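Local coordinates for protein cytosine deaminase (Klebsiella pneumoniae, PDB 4R85) that probably deaminates 5-methylcytosine and cytosine hydrolytically at an Fe(II) centre within an amidohydrolase-type barrel, at residues T62-E67 with S84-S89; E69-R72 with F77-I80; L391-I394 with V399-Q402; I374-N379 with V384-R389; V223-A228 with K261-N266. One frame throughout, in Å; residues are numbered along the deposited sequence.

Contact 1: T62-E67 with S84-S89; sequences TLTAGE and SQRKAS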
# COMPACT_ATOMS: atom_id res chain seq x y z
N THR A 62 15.21 14.28 3.50
CA THR A 62 15.03 13.23 2.50
C THR A 62 16.36 12.57 2.09
O THR A 62 17.40 13.22 2.01
CB THR A 62 14.28 13.77 1.26
OG1 THR A 62 13.90 12.67 0.42
CG2 THR A 62 15.16 14.73 0.47
N LEU A 63 16.32 11.26 1.87
CA LEU A 63 17.47 10.49 1.37
C LEU A 63 18.62 10.43 2.38
O LEU A 63 19.78 10.32 1.98
CB LEU A 63 17.97 11.03 0.02
CG LEU A 63 16.90 11.32 -1.03
CD1 LEU A 63 17.52 11.80 -2.34
CD2 LEU A 63 16.05 10.08 -1.26
N THR A 64 18.32 10.53 3.67
CA THR A 64 19.36 10.47 4.70
C THR A 64 19.21 9.24 5.60
O THR A 64 19.89 9.13 6.62
CB THR A 64 19.39 11.73 5.61
OG1 THR A 64 18.18 11.80 6.38
CG2 THR A 64 19.56 13.00 4.80
N ALA A 65 18.31 8.33 5.22
CA ALA A 65 18.12 7.09 5.97
C ALA A 65 19.44 6.34 6.23
O ALA A 65 20.20 6.06 5.29
CB ALA A 65 17.14 6.18 5.25
N GLY A 66 19.70 6.03 7.50
CA GLY A 66 20.88 5.28 7.91
C GLY A 66 22.14 6.09 8.17
O GLY A 66 23.20 5.53 8.46
N GLU A 67 22.03 7.41 8.05
CA GLU A 67 23.16 8.32 8.26
C GLU A 67 23.00 9.08 9.56
O GLU A 67 22.09 9.89 9.69
CB GLU A 67 23.23 9.34 7.12
CG GLU A 67 23.35 8.74 5.72
CD GLU A 67 23.27 9.79 4.62
OE1 GLU A 67 23.02 10.98 4.93
OE2 GLU A 67 23.45 9.43 3.44
N SER A 84 18.93 14.39 14.66
CA SER A 84 19.85 15.25 15.41
C SER A 84 21.32 14.91 15.12
O SER A 84 22.15 15.80 14.96
CB SER A 84 19.55 15.17 16.90
OG SER A 84 20.37 16.07 17.62
N GLN A 85 21.64 13.62 15.04
CA GLN A 85 22.99 13.20 14.64
C GLN A 85 23.34 13.64 13.23
O GLN A 85 24.48 14.05 12.96
CB GLN A 85 23.10 11.68 14.70
CG GLN A 85 22.98 11.09 16.08
CD GLN A 85 23.07 9.58 16.04
OE1 GLN A 85 22.15 8.92 15.57
NE2 GLN A 85 24.19 9.03 16.50
N ARG A 86 22.37 13.51 12.32
CA ARG A 86 22.58 13.82 10.91
C ARG A 86 22.77 15.32 10.71
O ARG A 86 23.50 15.74 9.81
CB ARG A 86 21.40 13.31 10.07
CG ARG A 86 21.55 13.54 8.56
CD ARG A 86 22.89 13.02 8.04
NE ARG A 86 22.95 13.04 6.58
CZ ARG A 86 23.31 14.11 5.86
NH1 ARG A 86 23.33 14.04 4.54
NH2 ARG A 86 23.65 15.24 6.47
N LYS A 87 22.12 16.12 11.56
CA LYS A 87 22.19 17.57 11.44
C LYS A 87 23.60 18.12 11.58
O LYS A 87 23.90 19.20 11.07
CB LYS A 87 21.27 18.26 12.45
CG LYS A 87 19.85 18.37 11.97
CD LYS A 87 18.88 18.32 13.14
CE LYS A 87 18.77 19.64 13.85
NZ LYS A 87 17.69 19.58 14.89
N ALA A 88 24.47 17.38 12.26
CA ALA A 88 25.84 17.81 12.47
C ALA A 88 26.65 17.84 11.17
O ALA A 88 27.69 18.48 11.11
CB ALA A 88 26.52 16.92 13.49
N SER A 89 26.17 17.14 10.14
CA SER A 89 26.85 17.15 8.84
C SER A 89 26.02 17.72 7.69
O SER A 89 26.37 17.56 6.53
CB SER A 89 27.36 15.75 8.49
OG SER A 89 26.29 14.82 8.43
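Glu67 and Arg86 bring the two backbones together, their CA atoms 6.1 Å apart, where the irregular segment 62-67 passes the C-terminal part of helix 76-87. A type II beta turn runs from Thr64 to Glu67 and is closed by Glu67 N donating to Thr64 O (3.1 Å). Gly66 occupies its positive-phi corner, a position where a CB would press on the preceding carbonyl. The turn thus delivers both Thr64 and Glu67 to the same arginine.

Arg86 leaves the helix with CG anti to its backbone N and then bends at chi2 (51°), so that its chain runs alongside Glu67 with both side chains pointing the same way. Its NE gives a short bond to Glu67 OE1 (2.6 Å, N-H...O angle 152°). The oxygen sits at the guanidinium edge, close to its plane, and NH1 adds a weak second bond to it at 3.1 Å. One carboxylate oxygen therefore straddles two N-H groups, which limits rotation of the guanidinium. Thr64 supplies an apolar flank, with CG2 3.8 Å from Arg86 NE, while its OG1 turns back to Ala61 O. The long arginine suits this buried place because its many N-H groups can be shared: NH1 also forms a salt bridge with Asp94.

The arrangement belongs to the long loop that, in this amidohydrolase barrel, follows strand 47-57 with its metal ligand His56 and leads into helix 76-87; the Thr64 side chain lies about 10 Å from bound 5-methylcytosine.

Contact 2: E69-R72 with F77-I80; sequences EWNR and FEGI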
# COMPACT_ATOMS: atom_id res chain seq x y z
N GLU A 69 23.44 6.40 11.53
CA GLU A 69 22.94 5.07 11.86
C GLU A 69 21.43 4.97 11.66
O GLU A 69 20.76 5.97 11.40
CB GLU A 69 23.36 4.65 13.27
CG GLU A 69 22.88 5.56 14.39
CD GLU A 69 23.56 5.25 15.72
OE1 GLU A 69 23.20 4.24 16.36
OE2 GLU A 69 24.46 6.02 16.11
N TRP A 70 20.91 3.75 11.79
CA TRP A 70 19.51 3.48 11.49
C TRP A 70 18.57 3.68 12.68
O TRP A 70 18.95 3.53 13.83
CB TRP A 70 19.37 2.05 10.95
CG TRP A 70 19.90 1.90 9.57
CD1 TRP A 70 21.17 1.56 9.21
CD2 TRP A 70 19.18 2.12 8.35
NE1 TRP A 70 21.29 1.54 7.84
CE2 TRP A 70 20.08 1.87 7.29
CE3 TRP A 70 17.87 2.48 8.05
CZ2 TRP A 70 19.70 1.99 5.95
CZ3 TRP A 70 17.49 2.59 6.72
CH2 TRP A 70 18.40 2.35 5.69
N ASN A 71 17.32 4.04 12.36
CA ASN A 71 16.24 4.06 13.34
C ASN A 71 15.80 2.62 13.61
O ASN A 71 14.98 2.08 12.88
CB ASN A 71 15.07 4.89 12.78
CG ASN A 71 13.93 5.09 13.79
OD1 ASN A 71 13.84 4.40 14.80
ND2 ASN A 71 13.04 6.02 13.49
N ARG A 72 16.33 2.01 14.66
CA ARG A 72 16.10 0.58 14.89
C ARG A 72 14.72 0.27 15.45
O ARG A 72 14.17 -0.80 15.19
CB ARG A 72 17.16 0.01 15.83
CG ARG A 72 18.59 0.12 15.34
CD ARG A 72 19.53 -0.41 16.41
NE ARG A 72 20.55 0.56 16.80
CZ ARG A 72 20.37 1.49 17.74
NH1 ARG A 72 19.22 1.59 18.38
NH2 ARG A 72 21.36 2.33 18.03
N PHE A 77 10.42 9.09 18.09
CA PHE A 77 11.43 9.65 18.99
C PHE A 77 12.86 9.25 18.64
O PHE A 77 13.76 10.09 18.69
CB PHE A 77 11.10 9.33 20.45
CG PHE A 77 9.69 9.70 20.82
CD1 PHE A 77 8.79 8.73 21.23
CD2 PHE A 77 9.26 11.01 20.72
CE1 PHE A 77 7.48 9.07 21.55
CE2 PHE A 77 7.96 11.36 21.03
CZ PHE A 77 7.07 10.39 21.45
N GLU A 78 13.08 7.98 18.31
CA GLU A 78 14.40 7.59 17.82
C GLU A 78 14.69 8.32 16.51
O GLU A 78 15.82 8.72 16.26
CB GLU A 78 14.55 6.07 17.65
CG GLU A 78 15.96 5.69 17.20
CD GLU A 78 16.25 4.20 17.17
OE1 GLU A 78 17.32 3.84 16.65
OE2 GLU A 78 15.43 3.41 17.69
N GLY A 79 13.67 8.52 15.69
CA GLY A 79 13.84 9.25 14.44
C GLY A 79 14.42 10.63 14.68
O GLY A 79 15.34 11.06 13.97
N ILE A 80 13.89 11.33 15.67
CA ILE A 80 14.38 12.66 16.04
C ILE A 80 15.83 12.59 16.54
O ILE A 80 16.66 13.43 16.19
CB ILE A 80 13.48 13.29 17.12
CG1 ILE A 80 12.09 13.53 16.54
CG2 ILE A 80 14.12 14.60 17.65
CD1 ILE A 80 11.02 13.83 17.58
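Arg72 and Glu78 supply the single hydrogen bond of the contact: Arg72 N donates to Glu78 OE1 (2.9 Å, N-H...O angle 158°), approaching from above the carboxylate plane. Glu78 can accept it because its chain stands fully extended from helix 76-87, with CG anti to the backbone N (chi1 -178°).

Charge adds a second tie. Arg72 NH1 lies 3.4 Å from Glu78 OE1, but the oxygen is well out of the guanidinium plane, so attraction rather than a directed N-H holds the pair. Arg72 NH2 forms a salt bridge with Glu69 OE1 (3.1 Å), its N-H only weakly directed, linking the three residues in a network.

Close packing comes from Asn71, whose amide crosses the Glu78 chain, OD1 standing 3.4 Å from Glu78 CB. Its ND2 packs on the bare backbone of Gly79, 3.5 Å from Gly79 CA, where no side chain is presented; this nitrogen donates to Thr75 O and Pro313 O. Beyond the contact, Trp70 meets Tyr338 of the second subunit.

With Arg72 and Arg82 both beside OE1, and Ser73 OG bonded to OE2, Glu78 is likely to stay ionised, and its charge probably favours holding the loop against the helix.

Contact 3: L391-I394 with V399-Q402; sequences LTSI and VILQ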
# COMPACT_ATOMS: atom_id res chain seq x y z
N LEU A 391 0.96 9.71 -17.76
CA LEU A 391 1.44 9.61 -19.13
C LEU A 391 1.99 10.94 -19.64
O LEU A 391 2.92 10.98 -20.44
CB LEU A 391 0.32 9.14 -20.05
CG LEU A 391 -0.20 7.72 -19.82
CD1 LEU A 391 -1.20 7.37 -20.89
CD2 LEU A 391 0.95 6.70 -19.81
N THR A 392 1.39 12.04 -19.18
CA THR A 392 1.82 13.37 -19.59
C THR A 392 1.66 14.33 -18.43
O THR A 392 0.65 14.28 -17.72
CB THR A 392 0.99 13.88 -20.78
OG1 THR A 392 0.93 12.87 -21.80
CG2 THR A 392 1.60 15.14 -21.36
N SER A 393 2.66 15.17 -18.21
CA SER A 393 2.54 16.25 -17.24
C SER A 393 2.77 17.55 -17.98
O SER A 393 3.80 17.72 -18.65
CB SER A 393 3.55 16.10 -16.11
OG SER A 393 3.36 17.10 -15.12
N ILE A 394 1.80 18.45 -17.87
CA ILE A 394 1.87 19.74 -18.53
C ILE A 394 1.92 20.82 -17.47
O ILE A 394 1.17 20.79 -16.50
CB ILE A 394 0.66 19.96 -19.46
CG1 ILE A 394 0.67 18.91 -20.58
CG2 ILE A 394 0.67 21.36 -20.05
CD1 ILE A 394 -0.56 18.93 -21.47
N VAL A 399 4.66 20.59 -22.15
CA VAL A 399 4.88 19.24 -21.66
C VAL A 399 6.22 19.16 -20.94
O VAL A 399 7.26 19.48 -21.52
CB VAL A 399 4.87 18.21 -22.80
CG1 VAL A 399 5.02 16.81 -22.23
CG2 VAL A 399 3.60 18.33 -23.61
N ILE A 400 6.22 18.74 -19.68
CA ILE A 400 7.47 18.61 -18.93
C ILE A 400 7.79 17.16 -18.64
O ILE A 400 8.86 16.83 -18.13
CB ILE A 400 7.45 19.43 -17.62
CG1 ILE A 400 6.39 18.88 -16.66
CG2 ILE A 400 7.23 20.90 -17.92
CD1 ILE A 400 6.49 19.44 -15.25
N LEU A 401 6.84 16.28 -18.96
CA LEU A 401 7.05 14.84 -18.82
C LEU A 401 6.17 14.09 -19.80
O LEU A 401 4.99 14.39 -19.96
CB LEU A 401 6.73 14.38 -17.39
CG LEU A 401 6.79 12.87 -17.08
CD1 LEU A 401 7.13 12.67 -15.61
CD2 LEU A 401 5.49 12.12 -17.41
N GLN A 402 6.75 13.08 -20.45
CA GLN A 402 6.01 12.21 -21.34
C GLN A 402 6.47 10.78 -21.12
O GLN A 402 7.65 10.45 -21.27
CB GLN A 402 6.21 12.62 -22.80
CG GLN A 402 5.40 11.80 -23.78
CD GLN A 402 3.91 11.95 -23.55
OE1 GLN A 402 3.42 13.06 -23.34
NE2 GLN A 402 3.18 10.84 -23.58
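Ser393 O is gripped by two consecutive backbone N-H groups of the other strand. Ile400 N makes the stronger bond (2.8 Å, N-H...O angle 166°), nearly along the C=O axis, whereas Leu401 N reaches the same oxygen in a weak one of 3.4 Å. Two residues facing one make this a classic beta bulge, and the pairing shifts by a residue as it passes. In the other direction Ser393 N donates to Leu401 O at 3.0 Å, completing the hydrogen-bonded pair Ser393-Leu401. The strands are antiparallel, and the axes of the two short segments approach to 4.7 Å.

Thr392 and Gln402 form a non-hydrogen-bonded pair that is joined through its side chains. Thr392 OG1 donates to Gln402 OE1 (2.9 Å), tilted 24° from the amide carbonyl plane. Gln402 can accept because its chain folds back at chi2 (62°) and carries the amide over to the threonine. Meanwhile Thr392 CG2 meets Val399 CG1 diagonally across the two strands, 3.9 Å away, and Ile394 extends this apolar patch on the same face. Beta-branched residues suit such extended positions. On the opposite face, Ser393 CB and Leu401 CB lie 3.8 Å apart, and the short serine also packs its OG against Ile400 CG1; Gln112 bonds that hydroxyl weakly.

Within this chain the hairpin is the end of the mixed sheet that continues the barrel strands: strand 390-395 has strand 372-375 along its other edge, with a second classic bulge where Leu391 and Thr392 face Ile374. Leu401 packs on helix 92-108, and at Gln402 the sheet runs on antiparallel into the second subunit.

Contact 4: I374-N379 with V384-R389; sequences ILDAEN and VRRQAR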
# COMPACT_ATOMS: atom_id res chain seq x y z
N ILE A 374 -2.29 13.82 -17.71
CA ILE A 374 -3.11 12.77 -18.30
C ILE A 374 -2.73 11.46 -17.63
O ILE A 374 -1.57 11.04 -17.68
CB ILE A 374 -2.91 12.69 -19.82
CG1 ILE A 374 -3.38 13.98 -20.49
CG2 ILE A 374 -3.66 11.48 -20.39
CD1 ILE A 374 -3.06 14.06 -21.96
N LEU A 375 -3.70 10.84 -16.96
CA LEU A 375 -3.48 9.60 -16.21
C LEU A 375 -3.95 8.41 -17.03
O LEU A 375 -4.95 8.51 -17.73
CB LEU A 375 -4.32 9.60 -14.94
CG LEU A 375 -3.86 10.18 -13.61
CD1 LEU A 375 -4.90 9.81 -12.57
CD2 LEU A 375 -2.49 9.64 -13.23
N ASP A 376 -3.25 7.28 -16.93
CA ASP A 376 -3.61 6.09 -17.69
C ASP A 376 -4.76 5.32 -17.01
O ASP A 376 -4.60 4.17 -16.61
CB ASP A 376 -2.39 5.18 -17.86
CG ASP A 376 -2.62 4.07 -18.88
OD1 ASP A 376 -3.51 4.22 -19.75
OD2 ASP A 376 -1.90 3.05 -18.80
N ALA A 377 -5.90 5.99 -16.89
CA ALA A 377 -7.11 5.41 -16.31
C ALA A 377 -8.27 6.32 -16.67
O ALA A 377 -8.05 7.48 -17.02
CB ALA A 377 -6.97 5.31 -14.81
N GLU A 378 -9.50 5.82 -16.57
CA GLU A 378 -10.66 6.60 -17.03
C GLU A 378 -11.48 7.24 -15.91
O GLU A 378 -12.36 8.06 -16.17
CB GLU A 378 -11.57 5.75 -17.92
CG GLU A 378 -12.32 4.66 -17.19
CD GLU A 378 -11.59 3.34 -17.19
OE1 GLU A 378 -10.37 3.33 -16.92
OE2 GLU A 378 -12.25 2.31 -17.47
N ASN A 379 -11.21 6.85 -14.66
CA ASN A 379 -11.92 7.41 -13.51
C ASN A 379 -11.12 7.20 -12.22
O ASN A 379 -10.06 6.58 -12.26
CB ASN A 379 -13.36 6.84 -13.41
CG ASN A 379 -13.40 5.32 -13.24
OD1 ASN A 379 -12.50 4.72 -12.67
ND2 ASN A 379 -14.47 4.71 -13.72
N VAL A 384 -6.79 4.38 -8.76
CA VAL A 384 -6.21 3.81 -7.54
C VAL A 384 -6.04 2.29 -7.63
O VAL A 384 -5.06 1.73 -7.12
CB VAL A 384 -6.96 4.24 -6.24
CG1 VAL A 384 -8.29 3.53 -6.09
CG2 VAL A 384 -6.08 3.98 -5.00
N ARG A 385 -6.97 1.63 -8.31
CA ARG A 385 -6.90 0.17 -8.41
C ARG A 385 -5.69 -0.25 -9.23
O ARG A 385 -5.02 -1.22 -8.87
CB ARG A 385 -8.15 -0.42 -9.06
CG ARG A 385 -8.15 -1.94 -9.00
CD ARG A 385 -9.33 -2.56 -9.74
NE ARG A 385 -9.24 -2.36 -11.18
CZ ARG A 385 -8.50 -3.10 -12.01
NH1 ARG A 385 -8.50 -2.83 -13.32
NH2 ARG A 385 -7.77 -4.10 -11.55
N ARG A 386 -5.45 0.46 -10.32
CA ARG A 386 -4.35 0.12 -11.23
C ARG A 386 -3.05 0.84 -10.91
O ARG A 386 -2.03 0.56 -11.54
CB ARG A 386 -4.75 0.42 -12.68
CG ARG A 386 -6.02 -0.30 -13.11
CD ARG A 386 -5.94 -0.73 -14.56
NE ARG A 386 -6.47 0.27 -15.48
CZ ARG A 386 -5.74 0.95 -16.35
NH1 ARG A 386 -6.32 1.83 -17.16
NH2 ARG A 386 -4.43 0.75 -16.43
N GLN A 387 -3.08 1.77 -9.95
CA GLN A 387 -1.96 2.67 -9.69
C GLN A 387 -1.53 3.33 -11.00
O GLN A 387 -0.38 3.21 -11.42
CB GLN A 387 -0.80 1.91 -9.04
CG GLN A 387 -1.13 1.38 -7.65
CD GLN A 387 -1.18 2.49 -6.61
OE1 GLN A 387 -0.14 3.01 -6.20
NE2 GLN A 387 -2.38 2.88 -6.21
N ALA A 388 -2.49 4.00 -11.64
CA ALA A 388 -2.32 4.49 -13.01
C ALA A 388 -1.09 5.36 -13.19
O ALA A 388 -0.82 6.25 -12.39
CB ALA A 388 -3.58 5.23 -13.47
N ARG A 389 -0.35 5.09 -14.25
CA ARG A 389 0.84 5.85 -14.59
C ARG A 389 0.47 7.23 -15.10
O ARG A 389 -0.56 7.41 -15.76
CB ARG A 389 1.66 5.09 -15.63
CG ARG A 389 2.16 3.74 -15.13
CD ARG A 389 2.35 2.73 -16.25
NE ARG A 389 3.72 2.67 -16.74
CZ ARG A 389 4.15 3.28 -17.85
NH1 ARG A 389 3.31 4.00 -18.58
NH2 ARG A 389 5.42 3.17 -18.22
O HOH W 1 -6.17 2.94 -19.59
O HOH W 2 -1.19 2.80 -15.76
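An inverse gamma turn centred on Asp376 ends strand 372-375 and starts the helical connection to its antiparallel neighbour, strand 390-395; Asp376 and Arg389 join the two ends of that excursion. Asp376 N donates to Arg389 O (2.9 Å, N-H...O angle 158°), extending the strand pairing just beyond its regular part. Within the turn, Ala377 N makes a weak bond to Leu375 O.

Between the ends lies helix 380-386, N-capped by Asn379, whose OD1 accepts from Glu382 N. After it Gln387 adopts positive phi and turns the chain back, its NE2 donating straight to Val384 O (3.1 Å) and to Leu323 O as well. This reversal brings Ala388 against Ala377, the two CB atoms 3.6 Å apart; methyl groups fit because the backbones come so close here. Leu375 adds bulk on the inner side, with CD2 near Ala388 O, and the side chain also touches Ile49 and Phe52 of strand 47-57.

The polar side belongs to Asp376 and Arg386, whose carboxylate and guanidinium planes stand almost perpendicular. Their charged atoms approach only to 4.2 Å (OD2 to NH2), beyond a salt bridge, and a water bridges them instead, donating to Asp376 OD1 and accepting from Arg386 NH1 (2.7 Å). The firm ionic partner of Asp376 is Arg46, at OD1. Arg389 sends its own guanidinium elsewhere, to Glu404 O and to Glu406 of the second subunit. Its backbone is nevertheless tied to the aspartate: a second water accepts from Arg389 N at 2.9 Å and donates to Asp376 OD2 at 3.1 Å.

Contact 5: V223-A228 with K261-N266; sequences VLAEEA and KASGIN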
# COMPACT_ATOMS: atom_id res chain seq x y z
N VAL A 223 -6.48 23.45 20.99
CA VAL A 223 -5.89 24.77 21.19
C VAL A 223 -5.66 25.45 19.85
O VAL A 223 -5.96 26.63 19.68
CB VAL A 223 -4.54 24.69 21.96
CG1 VAL A 223 -3.99 26.09 22.21
CG2 VAL A 223 -4.74 23.96 23.26
N LEU A 224 -5.14 24.70 18.90
CA LEU A 224 -4.87 25.22 17.57
C LEU A 224 -6.17 25.64 16.86
O LEU A 224 -6.25 26.73 16.28
CB LEU A 224 -4.13 24.16 16.74
CG LEU A 224 -3.84 24.52 15.28
CD1 LEU A 224 -2.89 25.69 15.19
CD2 LEU A 224 -3.29 23.32 14.51
N ALA A 225 -7.17 24.77 16.90
CA ALA A 225 -8.44 25.05 16.22
C ALA A 225 -9.13 26.25 16.85
O ALA A 225 -9.69 27.10 16.15
CB ALA A 225 -9.35 23.82 16.24
N GLU A 226 -9.07 26.35 18.18
CA GLU A 226 -9.70 27.51 18.82
C GLU A 226 -8.99 28.83 18.48
O GLU A 226 -9.65 29.84 18.24
CB GLU A 226 -9.84 27.31 20.34
CG GLU A 226 -10.38 28.53 21.12
CD GLU A 226 -11.83 28.94 20.79
OE1 GLU A 226 -12.47 28.31 19.92
OE2 GLU A 226 -12.32 29.90 21.41
N GLU A 227 -7.66 28.83 18.45
CA GLU A 227 -6.95 30.04 18.05
C GLU A 227 -7.30 30.42 16.62
O GLU A 227 -7.51 31.59 16.32
CB GLU A 227 -5.44 29.85 18.20
CG GLU A 227 -5.01 29.81 19.67
CD GLU A 227 -5.56 31.02 20.44
OE1 GLU A 227 -6.21 30.81 21.49
OE2 GLU A 227 -5.35 32.17 19.99
N ALA A 228 -7.36 29.43 15.74
CA ALA A 228 -7.70 29.70 14.36
C ALA A 228 -9.10 30.30 14.25
O ALA A 228 -9.33 31.23 13.47
CB ALA A 228 -7.60 28.43 13.55
N LYS A 261 -15.17 21.80 12.92
CA LYS A 261 -16.00 22.32 11.84
C LYS A 261 -16.06 23.85 11.85
O LYS A 261 -15.89 24.49 10.81
CB LYS A 261 -17.41 21.76 11.93
CG LYS A 261 -18.32 22.20 10.79
CD LYS A 261 -17.70 21.80 9.45
CE LYS A 261 -18.65 22.06 8.29
NZ LYS A 261 -17.94 21.89 6.99
N ALA A 262 -16.33 24.43 13.02
CA ALA A 262 -16.47 25.88 13.14
C ALA A 262 -15.16 26.60 12.83
O ALA A 262 -15.17 27.72 12.30
CB ALA A 262 -16.96 26.25 14.53
N SER A 263 -14.03 25.96 13.13
CA SER A 263 -12.72 26.62 12.97
C SER A 263 -12.33 26.77 11.50
O SER A 263 -11.63 27.72 11.13
CB SER A 263 -11.64 25.83 13.70
OG SER A 263 -11.31 24.65 12.98
N GLY A 264 -12.77 25.83 10.68
CA GLY A 264 -12.49 25.87 9.25
C GLY A 264 -11.09 25.41 8.88
O GLY A 264 -10.70 25.54 7.72
N ILE A 265 -10.34 24.85 9.83
CA ILE A 265 -8.98 24.40 9.53
C ILE A 265 -8.93 23.14 8.67
O ILE A 265 -9.92 22.41 8.57
CB ILE A 265 -8.12 24.19 10.81
CG1 ILE A 265 -8.54 22.93 11.57
CG2 ILE A 265 -8.14 25.43 11.69
CD1 ILE A 265 -7.61 22.58 12.74
N ASN A 266 -7.77 22.89 8.06
CA ASN A 266 -7.55 21.73 7.22
C ASN A 266 -6.79 20.65 7.98
O ASN A 266 -6.15 20.94 8.99
CB ASN A 266 -6.74 22.10 5.97
CG ASN A 266 -7.39 23.21 5.15
OD1 ASN A 266 -8.30 22.96 4.36
ND2 ASN A 266 -6.92 24.43 5.34
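Ala225 and Ser263 mark the close approach of helix 220-231 to the C-terminal end of helix 250-263, with CA atoms 5.6 Å apart. The tight part is made of small groups. Ser263 CB lies 3.4 Å from Ala225 O, and Ala225 CB packs against the same serine, 3.9 Å from its OG. One turn on, Ala228 CB meets Ile265 CG2 at 3.6 Å, while Ile265 CD1 spreads back toward Ala225 CB (4.1 Å). The two branches of the isoleucine thus fit against two alanines on one face of the helix. Val237 of strand 237-240 closes over this apolar group from the barrel side.

Polar atoms here are satisfied locally. Ser263 OG sits between its backbone N and carbonyl carbon (chi1 75°), which lets it accept from Ile265 N at 3.3 Å in an ST turn; it is also bonded to Leu260 O. Gly264, with positive phi, allows the chain to leave the helix and turn toward strand 266-269.

The outer side is looser and carries charge. Lys261 and Ala262 face solvent without meeting helix 220-231, and Lys261 NZ goes instead to Gly300 O. Glu226 and Glu227 take no part across the contact and pair with Arg229 and Arg231 of their own helix.

No hydrogen bond or salt bridge crosses between the segments. Helix 220-231 meets the end of helix 250-263 and the loop after it through apolar, van der Waals contact, so the contact rests on the complementary fit of small groups.

Contacts 1 and 2 share helix 76-87 and the loop before it, contact 2 nested inside the span that contact 1 closes; Gln85 NE2 to Glu69 OE2 joins them. Both rely on glutamate-arginine pairs, buried in contact 1 and at the surface in contact 2. Contacts 3 and 4 also touch, through backbone bonds between Ile374 and both Leu391 and Thr392, and both reach the second subunit; contact 3 is mainly buried strand pairing, contact 4 partly buried and bridged by water. Contact 5 is buried, apolar and touching none of the other contacts, on the opposite side of the chain's centre from contacts 3 and 4, its centre about 38 Å from that of contact 3.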